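Local coordinates for protein L-2,4-diaminobutyric acid acetyltransferase (Geobacillus sp., PDB 6SLL) that catalyses transfer of the acetyl group of acetyl-coenzyme A to L-2,4-diaminobutyrate, a step in the biosynthesis of the chemical chaperone ectoine, at residues Arg78-Val88 with Ala115-Thr124; Lys144-Gly155 with Glu166-Phe176. One frame throughout, in Å; residues are numbered along the deposited sequence.

Interaction 1 (Arg78-Val88 with Ala115-Thr124); sequences RSPRNPETLFV and ACHGVRFIET
Arg78 drives its guanidinium group into the loop Ala115-Val119, which ends in a type II turn from Cys116 to Val119, and there NH1 donates to two carbonyls, Ala115 O at 2.9 Å and His117 O at 2.8 Å. Both oxygens lie near the guanidinium plane, although the nitrogen stands about 40° above either carbonyl plane, away from the lone pairs. On its own segment, NE and NH2 grip Pro83 O side-on, again in plane. A bend at chi3 (54°) swings the group round to these acceptors, and Val119 CG2 lies over the centre of one face, 3.6 Å from CZ. Four N-H bonds thus fix the rotation of the plane and tie the two loops together.

Leu86 bonds to the neighbouring strand through both its backbone N and O. Its N donates to Phe121 O and its O accepts from Glu123 N, while CB rests on Val119 CG1 at 3.8 Å and CD2 reaches Cys116 SG; Leu110 and Met111 of helix 102-112 pack on the same side chain. At the strand entrance Glu84 O takes two donors, Arg120 N at 2.8 Å in the carbonyl plane and the longer Phe121 N. The Glu84 side chain runs alongside that of Arg120, but its OE1 is joined to Gly118 O through a water, whereas the Arg120 guanidinium pairs with Asp179. At the far end Thr124 OG1 donates to Val88 O at 2.7 Å.

The bridges Thr85-Phe121, Leu86-Ile122 and Phe87-Glu123 are parallel, with strand segments 29° apart and helix 102-112 as the connection: the beta-alpha-beta crossover of the GNAT acetyltransferase fold.

Interaction 2 (Lys144-Gly155 with Glu166-Phe176); sequences KSIPSTVTVGYG and EDEPLFVIGPF. With DAB (2,4-diaminobutyric acid), chain G.
Val150 and Phe171 face each other in a non-hydrogen-bonded antiparallel pair: Val150 CG2 sits 3.6 Å from the centroid of the Phe171 ring, 17° off its normal, a CH-pi contact, while Val150 CG1 meets Pro169 CB. Backbone bonds run from Gly174 N to Pro147 O at one end to Glu168 N and Tyr154 O at the other. Between Thr151 and Tyr154 a beta bulge shifts the register by one; there Gly153, with positive phi, approaches Glu168 O so closely that a CB would clash.

Beyond the bulge, Glu168 can be followed outward. CB lies 3.4 Å from Tyr154 O and 4.2 Å from Tyr154 CB, and CG is 4.1 Å from Tyr154 O. A bend at chi2 (-81°) then turns the carboxylate away from the strand pair to the substrate, with CD 3.7 Å from DAB N. OE1 accepts from Thr125 OG1, and OE2 takes the hydrogen bond from DAB N at 2.7 Å. An alanine here removes both oxygens and would probably leave the substrate's alpha-amino group without this acceptor and Thr125 OG1 without its partner. Backbone hydrogen bonds thus join the strands and Val150 and Phe171 pack on one face, while the carboxylate divides its oxygens between protein and substrate.

Interaction 1 closes before interaction 2 opens along the chain, and their centres lie about 13 Å apart in one mixed sheet. Strand 121-125 is the seam: it runs parallel to strand 85-93 on one side and antiparallel to strand 168-173 on the other, with strand 148-154 beyond. The junction is direct, since Thr124 O to Phe171 N and Ile122 O to Ile173 N, each 2.8 Å, are probable hydrogen bonds. Helix 131-144 packs against residues of both contacts, and both also reach the second subunit. The sheet therefore links the crossover to the C-terminal strand pair, placing Thr124 near the bound diaminobutyrate that Glu168 helps to bind.

Interaction 1 (Arg78-Val88 with Ala115-Thr124)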
loop_
_atom_site.group_PDB
_atom_site.type_symbol
_atom_site.label_atom_id
_atom_site.label_comp_id
_atom_site.label_asym_id
_atom_site.label_seq_id
_atom_site.Cartn_x
_atom_site.Cartn_y
_atom_site.Cartn_z
ATOM N N ARG B 78 -9.321 2.943 3.631
ATOM C CA ARG B 78 -10.529 2.193 3.905
ATOM C C ARG B 78 -10.424 0.802 3.300
ATOM O O ARG B 78 -9.975 0.627 2.174
ATOM C CB ARG B 78 -11.767 2.926 3.393
ATOM C CG ARG B 78 -11.898 4.251 4.030
ATOM C CD ARG B 78 -13.003 4.948 4.080
ATOM N NE ARG B 78 -14.232 4.350 4.623
ATOM C CZ ARG B 78 -15.247 5.073 4.945
ATOM N NH1 ARG B 78 -15.234 6.366 4.802
ATOM N NH2 ARG B 78 -16.380 4.470 5.330
ATOM N N SER B 79 -10.814 -0.230 4.069
ATOM C CA SER B 79 -10.695 -1.600 3.542
ATOM C C SER B 79 -11.587 -1.773 2.321
ATOM O O SER B 79 -12.775 -1.573 2.443
ATOM C CB SER B 79 -11.098 -2.532 4.696
ATOM O OG SER B 79 -11.165 -3.855 4.168
ATOM N N PRO B 80 -11.041 -2.258 1.230
ATOM C CA PRO B 80 -11.912 -2.398 0.046
ATOM C C PRO B 80 -13.101 -3.299 0.231
ATOM O O PRO B 80 -14.246 -2.920 -0.191
ATOM C CB PRO B 80 -10.927 -2.937 -1.012
ATOM C CG PRO B 80 -9.635 -2.300 -0.659
ATOM C CD PRO B 80 -9.616 -2.315 0.859
ATOM N N ARG B 81 -13.002 -4.403 0.916
ATOM C CA ARG B 81 -14.143 -5.297 1.110
ATOM C C ARG B 81 -15.052 -4.855 2.249
ATOM O O ARG B 81 -16.260 -5.216 2.179
ATOM C CB ARG B 81 -13.782 -6.711 1.401
ATOM C CG ARG B 81 -13.038 -7.456 0.347
ATOM C CD ARG B 81 -12.778 -8.897 0.737
ATOM N NE ARG B 81 -12.023 -9.044 1.913
ATOM C CZ ARG B 81 -10.713 -8.935 2.011
ATOM N NH1 ARG B 81 -9.990 -8.828 0.988
ATOM N NH2 ARG B 81 -10.134 -8.970 3.164
ATOM N N ASN B 82 -14.527 -4.141 3.238
ATOM C CA ASN B 82 -15.246 -3.808 4.435
ATOM C C ASN B 82 -15.047 -2.291 4.659
ATOM O O ASN B 82 -14.317 -1.863 5.495
ATOM C CB ASN B 82 -14.744 -4.605 5.646
ATOM C CG ASN B 82 -14.865 -6.078 5.417
ATOM O OD1 ASN B 82 -13.822 -6.842 5.351
ATOM N ND2 ASN B 82 -16.047 -6.511 5.302
ATOM N N PRO B 83 -15.730 -1.475 3.812
ATOM C CA PRO B 83 -15.458 -0.084 3.796
ATOM C C PRO B 83 -15.735 0.706 5.073
ATOM O O PRO B 83 -15.250 1.833 5.212
ATOM C CB PRO B 83 -16.066 0.440 2.528
ATOM C CG PRO B 83 -16.817 -0.582 1.955
ATOM C CD PRO B 83 -16.615 -1.853 2.702
ATOM N N GLU B 84 -16.522 0.163 5.982
ATOM C CA GLU B 84 -16.707 0.810 7.245
ATOM C C GLU B 84 -15.450 0.705 8.153
ATOM O O GLU B 84 -15.467 1.365 9.192
ATOM C CB GLU B 84 -17.911 0.277 7.980
ATOM C CG GLU B 84 -19.168 0.762 7.260
ATOM C CD GLU B 84 -20.456 0.408 8.042
ATOM O OE1 GLU B 84 -21.443 1.236 7.931
ATOM O OE2 GLU B 84 -20.410 -0.565 8.996
ATOM N N THR B 85 -14.475 -0.049 7.723
ATOM C CA THR B 85 -13.229 -0.171 8.463
ATOM C C THR B 85 -12.128 0.719 7.857
ATOM O O THR B 85 -11.874 0.550 6.656
ATOM C CB THR B 85 -12.771 -1.621 8.525
ATOM O OG1 THR B 85 -13.735 -2.355 9.317
ATOM C CG2 THR B 85 -11.416 -1.750 9.172
ATOM N N LEU B 86 -11.528 1.548 8.660
ATOM C CA LEU B 86 -10.295 2.256 8.277
ATOM C C LEU B 86 -9.114 1.483 8.885
ATOM O O LEU B 86 -9.034 1.307 10.090
ATOM C CB LEU B 86 -10.320 3.656 8.818
ATOM C CG LEU B 86 -9.128 4.523 8.428
ATOM C CD1 LEU B 86 -9.211 4.985 6.993
ATOM C CD2 LEU B 86 -9.016 5.742 9.333
ATOM N N PHE B 87 -8.188 1.047 8.000
ATOM C CA PHE B 87 -6.950 0.415 8.463
ATOM C C PHE B 87 -5.879 1.490 8.597
ATOM O O PHE B 87 -5.601 2.197 7.603
ATOM C CB PHE B 87 -6.505 -0.670 7.465
ATOM C CG PHE B 87 -5.278 -1.387 7.992
ATOM C CD1 PHE B 87 -5.397 -2.380 8.893
ATOM C CD2 PHE B 87 -4.038 -1.045 7.564
ATOM C CE1 PHE B 87 -4.306 -3.037 9.382
ATOM C CE2 PHE B 87 -2.918 -1.708 8.040
ATOM C CZ PHE B 87 -3.073 -2.706 8.982
ATOM N N VAL B 88 -5.322 1.612 9.792
ATOM C CA VAL B 88 -4.246 2.537 10.034
ATOM C C VAL B 88 -2.961 1.764 9.935
ATOM O O VAL B 88 -2.736 0.776 10.711
ATOM C CB VAL B 88 -4.362 3.292 11.345
ATOM C CG1 VAL B 88 -3.154 4.139 11.587
ATOM C CG2 VAL B 88 -5.645 4.102 11.372
ATOM N N ALA B 115 -13.138 11.851 3.628
ATOM C CA ALA B 115 -13.084 10.476 3.203
ATOM C C ALA B 115 -13.145 9.509 4.322
ATOM O O ALA B 115 -13.242 8.285 4.053
ATOM C CB ALA B 115 -11.862 10.229 2.333
ATOM N N CYS B 116 -13.172 9.947 5.569
ATOM C CA CYS B 116 -13.344 9.040 6.710
ATOM C C CYS B 116 -14.759 9.101 7.271
ATOM O O CYS B 116 -15.103 8.507 8.289
ATOM C CB CYS B 116 -12.330 9.406 7.848
ATOM S SG CYS B 116 -10.681 8.953 7.273
ATOM N N HIS B 117 -15.654 9.824 6.572
ATOM C CA HIS B 117 -17.050 9.857 7.004
ATOM C C HIS B 117 -17.597 8.438 6.981
ATOM O O HIS B 117 -17.435 7.715 5.993
ATOM C CB HIS B 117 -17.862 10.738 6.032
ATOM C CG HIS B 117 -19.296 10.666 6.273
ATOM N ND1 HIS B 117 -20.150 9.760 5.639
ATOM C CD2 HIS B 117 -20.068 11.389 7.084
ATOM C CE1 HIS B 117 -21.390 10.011 6.087
ATOM N NE2 HIS B 117 -21.315 10.947 6.950
ATOM N N GLY B 118 -18.333 8.069 8.010
ATOM C CA GLY B 118 -18.927 6.755 8.029
ATOM C C GLY B 118 -17.996 5.626 8.549
ATOM O O GLY B 118 -18.457 4.488 8.516
ATOM N N VAL B 119 -16.774 5.908 8.895
ATOM C CA VAL B 119 -15.933 4.877 9.415
ATOM C C VAL B 119 -16.479 4.461 10.767
ATOM O O VAL B 119 -16.662 5.264 11.695
ATOM C CB VAL B 119 -14.501 5.373 9.541
ATOM C CG1 VAL B 119 -13.665 4.431 10.416
ATOM C CG2 VAL B 119 -13.849 5.528 8.187
ATOM N N ARG B 120 -16.739 3.176 10.910
ATOM C CA ARG B 120 -17.273 2.644 12.119
ATOM C C ARG B 120 -16.244 1.886 12.968
ATOM O O ARG B 120 -16.461 1.736 14.182
ATOM C CB ARG B 120 -18.492 1.798 11.803
ATOM C CG ARG B 120 -19.538 1.666 12.898
ATOM C CD ARG B 120 -20.725 0.792 12.459
ATOM N NE ARG B 120 -21.496 0.544 13.642
ATOM C CZ ARG B 120 -21.769 -0.614 14.200
ATOM N NH1 ARG B 120 -21.470 -1.774 13.499
ATOM N NH2 ARG B 120 -22.538 -0.666 15.261
ATOM N N PHE B 121 -15.123 1.461 12.369
ATOM C CA PHE B 121 -14.041 0.802 13.066
ATOM C C PHE B 121 -12.688 1.274 12.583
ATOM O O PHE B 121 -12.584 1.483 11.354
ATOM C CB PHE B 121 -14.103 -0.741 12.885
ATOM C CG PHE B 121 -15.333 -1.373 13.510
ATOM C CD1 PHE B 121 -15.272 -1.834 14.784
ATOM C CD2 PHE B 121 -16.437 -1.554 12.771
ATOM C CE1 PHE B 121 -16.371 -2.397 15.415
ATOM C CE2 PHE B 121 -17.582 -2.184 13.344
ATOM C CZ PHE B 121 -17.504 -2.548 14.698
ATOM N N ILE B 122 -11.712 1.325 13.462
ATOM C CA ILE B 122 -10.318 1.366 13.066
ATOM C C ILE B 122 -9.741 -0.014 13.308
ATOM O O ILE B 122 -9.951 -0.604 14.397
ATOM C CB ILE B 122 -9.552 2.411 13.843
ATOM C CG1 ILE B 122 -9.947 3.829 13.409
ATOM C CG2 ILE B 122 -8.080 2.176 13.763
ATOM C CD1 ILE B 122 -9.369 4.919 14.324
ATOM N N GLU B 123 -8.901 -0.485 12.378
ATOM C CA GLU B 123 -8.000 -1.619 12.545
ATOM C C GLU B 123 -6.580 -1.186 12.481
ATOM O O GLU B 123 -6.322 -0.357 11.540
ATOM C CB GLU B 123 -8.313 -2.754 11.464
ATOM C CG GLU B 123 -9.543 -3.567 11.779
ATOM C CD GLU B 123 -9.890 -4.608 10.828
ATOM O OE1 GLU B 123 -11.018 -5.177 10.946
ATOM O OE2 GLU B 123 -9.101 -4.957 9.885
ATOM N N THR B 124 -5.684 -1.724 13.272
ATOM C CA THR B 124 -4.254 -1.410 13.194
ATOM C C THR B 124 -3.536 -2.550 13.897
ATOM O O THR B 124 -4.140 -3.164 14.752
ATOM C CB THR B 124 -3.959 -0.038 13.799
ATOM O OG1 THR B 124 -2.683 0.394 13.405
ATOM C CG2 THR B 124 -4.083 -0.017 15.293
HETATM O O HOH W 1 -20.754 3.774 7.295
HETATM O O HOH W 2 -13.175 -3.652 11.805
HETATM O O HOH W 3 -12.422 -5.387 8.589
#

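Interaction 2 (Lys144-Gly155 with Glu166-Phe176)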
loop_
_atom_site.group_PDB
_atom_site.type_symbol
_atom_site.label_atom_id
_atom_site.label_comp_id
_atom_site.label_asym_id
_atom_site.label_seq_id
_atom_site.Cartn_x
_atom_site.Cartn_y
_atom_site.Cartn_z
ATOM N N LYS B 144 -12.949 8.447 23.670
ATOM C CA LYS B 144 -14.185 8.508 22.954
ATOM C C LYS B 144 -15.228 7.598 23.605
ATOM O O LYS B 144 -16.403 7.539 23.073
ATOM C CB LYS B 144 -13.964 8.164 21.509
ATOM C CG LYS B 144 -13.212 9.355 20.896
ATOM C CD LYS B 144 -12.968 9.171 19.518
ATOM C CE LYS B 144 -14.112 9.127 18.536
ATOM N NZ LYS B 144 -14.649 10.565 18.132
ATOM N N SER B 145 -14.832 6.858 24.665
ATOM C CA SER B 145 -15.669 5.835 25.294
ATOM C C SER B 145 -16.148 4.725 24.311
ATOM O O SER B 145 -17.354 4.421 24.244
ATOM C CB SER B 145 -16.848 6.529 26.006
ATOM O OG SER B 145 -16.431 7.453 26.978
ATOM N N ILE B 146 -15.248 4.213 23.523
ATOM C CA ILE B 146 -15.471 3.208 22.501
ATOM C C ILE B 146 -14.690 1.932 22.840
ATOM O O ILE B 146 -13.531 2.079 23.305
ATOM C CB ILE B 146 -15.029 3.876 21.092
ATOM C CG1 ILE B 146 -15.838 5.148 20.770
ATOM C CG2 ILE B 146 -14.995 2.763 20.075
ATOM C CD1 ILE B 146 -17.329 4.940 20.644
ATOM N N PRO B 147 -15.274 0.752 22.561
ATOM C CA PRO B 147 -14.525 -0.494 22.800
ATOM C C PRO B 147 -13.279 -0.699 21.938
ATOM O O PRO B 147 -13.235 -0.219 20.817
ATOM C CB PRO B 147 -15.556 -1.645 22.540
ATOM C CG PRO B 147 -16.833 -0.927 22.537
ATOM C CD PRO B 147 -16.649 0.508 22.160
ATOM N N SER B 148 -12.383 -1.499 22.465
ATOM C CA SER B 148 -11.256 -1.989 21.734
ATOM C C SER B 148 -11.101 -3.476 22.013
ATOM O O SER B 148 -11.410 -3.963 23.130
ATOM C CB SER B 148 -9.891 -1.306 22.062
ATOM O OG SER B 148 -9.688 -1.280 23.448
ATOM N N THR B 149 -10.681 -4.275 21.034
ATOM C CA THR B 149 -10.410 -5.637 21.181
ATOM C C THR B 149 -9.069 -5.971 20.457
ATOM O O THR B 149 -8.816 -5.358 19.432
ATOM C CB THR B 149 -11.519 -6.500 20.631
ATOM O OG1 THR B 149 -11.625 -6.427 19.238
ATOM C CG2 THR B 149 -12.810 -6.224 21.142
ATOM N N VAL B 150 -8.431 -7.011 20.867
ATOM C CA VAL B 150 -7.102 -7.414 20.324
ATOM C C VAL B 150 -7.270 -8.857 19.834
ATOM O O VAL B 150 -7.745 -9.721 20.597
ATOM C CB VAL B 150 -5.914 -7.121 21.259
ATOM C CG1 VAL B 150 -4.625 -7.464 20.597
ATOM C CG2 VAL B 150 -5.790 -5.642 21.776
ATOM N N THR B 151 -6.979 -9.201 18.580
ATOM C CA THR B 151 -6.891 -10.586 18.056
ATOM C C THR B 151 -5.486 -10.775 17.499
ATOM O O THR B 151 -4.613 -9.920 17.571
ATOM C CB THR B 151 -7.946 -10.809 17.011
ATOM O OG1 THR B 151 -7.863 -9.853 15.953
ATOM C CG2 THR B 151 -9.316 -10.858 17.624
ATOM N N VAL B 152 -5.233 -12.047 17.059
ATOM C CA VAL B 152 -3.924 -12.524 16.735
ATOM C C VAL B 152 -3.051 -11.623 15.723
ATOM O O VAL B 152 -1.856 -11.516 15.898
ATOM C CB VAL B 152 -3.886 -14.000 16.369
ATOM C CG1 VAL B 152 -4.510 -14.296 15.032
ATOM C CG2 VAL B 152 -2.519 -14.518 16.396
ATOM N N GLY B 153 -3.676 -11.155 14.729
ATOM C CA GLY B 153 -2.944 -10.405 13.718
ATOM C C GLY B 153 -1.893 -11.237 13.007
ATOM O O GLY B 153 -2.187 -12.388 12.715
ATOM N N TYR B 154 -0.758 -10.648 12.693
ATOM C CA TYR B 154 0.280 -11.327 11.957
ATOM C C TYR B 154 1.399 -11.725 12.974
ATOM O O TYR B 154 2.156 -10.884 13.454
ATOM C CB TYR B 154 0.869 -10.463 10.847
ATOM C CG TYR B 154 -0.146 -9.800 9.948
ATOM C CD1 TYR B 154 -1.195 -10.482 9.438
ATOM C CD2 TYR B 154 -0.002 -8.468 9.578
ATOM C CE1 TYR B 154 -2.082 -9.877 8.557
ATOM C CE2 TYR B 154 -0.900 -7.857 8.750
ATOM C CZ TYR B 154 -1.962 -8.548 8.244
ATOM O OH TYR B 154 -2.848 -7.852 7.445
ATOM N N GLY B 155 1.479 -13.051 13.246
ATOM C CA GLY B 155 2.474 -13.514 14.213
ATOM C C GLY B 155 3.874 -13.448 13.617
ATOM O O GLY B 155 4.071 -13.450 12.432
ATOM N N GLU B 166 8.729 -8.972 15.518
ATOM C CA GLU B 166 7.770 -9.113 16.540
ATOM C C GLU B 166 6.380 -9.534 16.026
ATOM O O GLU B 166 6.070 -9.274 14.839
ATOM C CB GLU B 166 7.579 -7.902 17.430
ATOM C CG GLU B 166 8.807 -7.466 18.283
ATOM C CD GLU B 166 8.380 -6.086 18.929
ATOM O OE1 GLU B 166 8.916 -4.997 18.552
ATOM O OE2 GLU B 166 7.567 -6.131 19.964
ATOM N N ASP B 167 5.559 -10.132 16.859
ATOM C CA ASP B 167 4.166 -10.275 16.537
ATOM C C ASP B 167 3.544 -8.899 16.272
ATOM O O ASP B 167 3.886 -7.887 16.832
ATOM C CB ASP B 167 3.349 -10.879 17.706
ATOM C CG ASP B 167 3.714 -12.343 18.085
ATOM O OD1 ASP B 167 4.234 -13.023 17.243
ATOM O OD2 ASP B 167 3.490 -12.692 19.244
ATOM N N GLU B 168 2.500 -8.941 15.415
ATOM C CA GLU B 168 1.705 -7.736 15.015
ATOM C C GLU B 168 0.225 -8.037 15.355
ATOM O O GLU B 168 -0.559 -8.272 14.440
ATOM C CB GLU B 168 1.880 -7.462 13.541
ATOM C CG GLU B 168 3.255 -6.918 13.213
ATOM C CD GLU B 168 3.474 -5.441 13.459
ATOM O OE1 GLU B 168 2.523 -4.727 13.867
ATOM O OE2 GLU B 168 4.612 -4.986 13.193
ATOM N N PRO B 169 -0.167 -8.024 16.617
ATOM C CA PRO B 169 -1.558 -8.314 16.958
ATOM C C PRO B 169 -2.461 -7.202 16.412
ATOM O O PRO B 169 -2.090 -6.019 16.332
ATOM C CB PRO B 169 -1.570 -8.315 18.455
ATOM C CG PRO B 169 -0.328 -7.654 18.805
ATOM C CD PRO B 169 0.658 -7.788 17.793
ATOM N N LEU B 170 -3.679 -7.596 16.064
ATOM C CA LEU B 170 -4.689 -6.686 15.479
ATOM C C LEU B 170 -5.571 -6.061 16.513
ATOM O O LEU B 170 -6.245 -6.759 17.275
ATOM C CB LEU B 170 -5.548 -7.464 14.446
ATOM C CG LEU B 170 -6.551 -6.677 13.705
ATOM C CD1 LEU B 170 -5.904 -5.677 12.743
ATOM C CD2 LEU B 170 -7.524 -7.605 12.978
ATOM N N PHE B 171 -5.559 -4.733 16.560
ATOM C CA PHE B 171 -6.455 -3.962 17.404
ATOM C C PHE B 171 -7.592 -3.586 16.549
ATOM O O PHE B 171 -7.468 -3.056 15.439
ATOM C CB PHE B 171 -5.717 -2.697 17.915
ATOM C CG PHE B 171 -4.703 -2.953 19.011
ATOM C CD1 PHE B 171 -3.567 -3.734 18.776
ATOM C CD2 PHE B 171 -4.911 -2.458 20.261
ATOM C CE1 PHE B 171 -2.640 -4.021 19.767
ATOM C CE2 PHE B 171 -3.923 -2.700 21.245
ATOM C CZ PHE B 171 -2.912 -3.632 21.029
ATOM N N VAL B 172 -8.801 -3.767 17.055
ATOM C CA VAL B 172 -10.082 -3.370 16.427
ATOM C C VAL B 172 -10.751 -2.371 17.375
ATOM O O VAL B 172 -11.138 -2.789 18.517
ATOM C CB VAL B 172 -11.019 -4.533 16.110
ATOM C CG1 VAL B 172 -12.326 -4.043 15.461
ATOM C CG2 VAL B 172 -10.313 -5.513 15.182
ATOM N N ILE B 173 -10.918 -1.143 16.961
ATOM C CA ILE B 173 -11.492 -0.096 17.802
ATOM C C ILE B 173 -12.810 0.325 17.228
ATOM O O ILE B 173 -12.917 0.650 16.054
ATOM C CB ILE B 173 -10.588 1.087 17.875
ATOM C CG1 ILE B 173 -9.194 0.723 18.500
ATOM C CG2 ILE B 173 -11.197 2.238 18.663
ATOM C CD1 ILE B 173 -8.132 1.710 18.222
ATOM N N GLY B 174 -13.854 0.227 18.016
ATOM C CA GLY B 174 -15.193 0.495 17.575
ATOM C C GLY B 174 -16.185 -0.398 18.200
ATOM O O GLY B 174 -15.857 -1.286 18.965
ATOM N N PRO B 175 -17.508 -0.196 17.844
ATOM C CA PRO B 175 -17.980 0.719 16.794
ATOM C C PRO B 175 -18.058 2.131 17.264
ATOM O O PRO B 175 -18.379 2.472 18.380
ATOM C CB PRO B 175 -19.373 0.228 16.522
ATOM C CG PRO B 175 -19.812 -0.438 17.838
ATOM C CD PRO B 175 -18.584 -1.045 18.378
ATOM N N PHE B 176 -17.735 3.065 16.316
ATOM C CA PHE B 176 -17.780 4.497 16.630
ATOM C C PHE B 176 -19.190 5.017 16.722
ATOM O O PHE B 176 -19.441 6.072 17.299
ATOM C CB PHE B 176 -16.985 5.348 15.632
ATOM C CG PHE B 176 -15.559 5.129 15.757
ATOM C CD1 PHE B 176 -14.878 5.678 16.774
ATOM C CD2 PHE B 176 -14.843 4.540 14.794
ATOM C CE1 PHE B 176 -13.520 5.488 16.916
ATOM C CE2 PHE B 176 -13.512 4.418 14.891
ATOM C CZ PHE B 176 -12.800 4.762 15.942
HETATM N N DAB G . 5.254 -2.734 11.759
HETATM C CA DAB G . 4.215 -2.448 10.724
HETATM C C DAB G . 4.748 -1.349 9.830
HETATM O O DAB G . 4.147 -1.186 8.775
HETATM C CB DAB G . 2.875 -2.061 11.359
HETATM C CG DAB G . 2.851 -0.738 12.056
HETATM N ND DAB G . 1.485 -0.498 12.611
HETATM O OXT DAB G . 5.703 -0.669 10.185
HETATM O O HOH W 4 -9.166 -7.584 17.138
#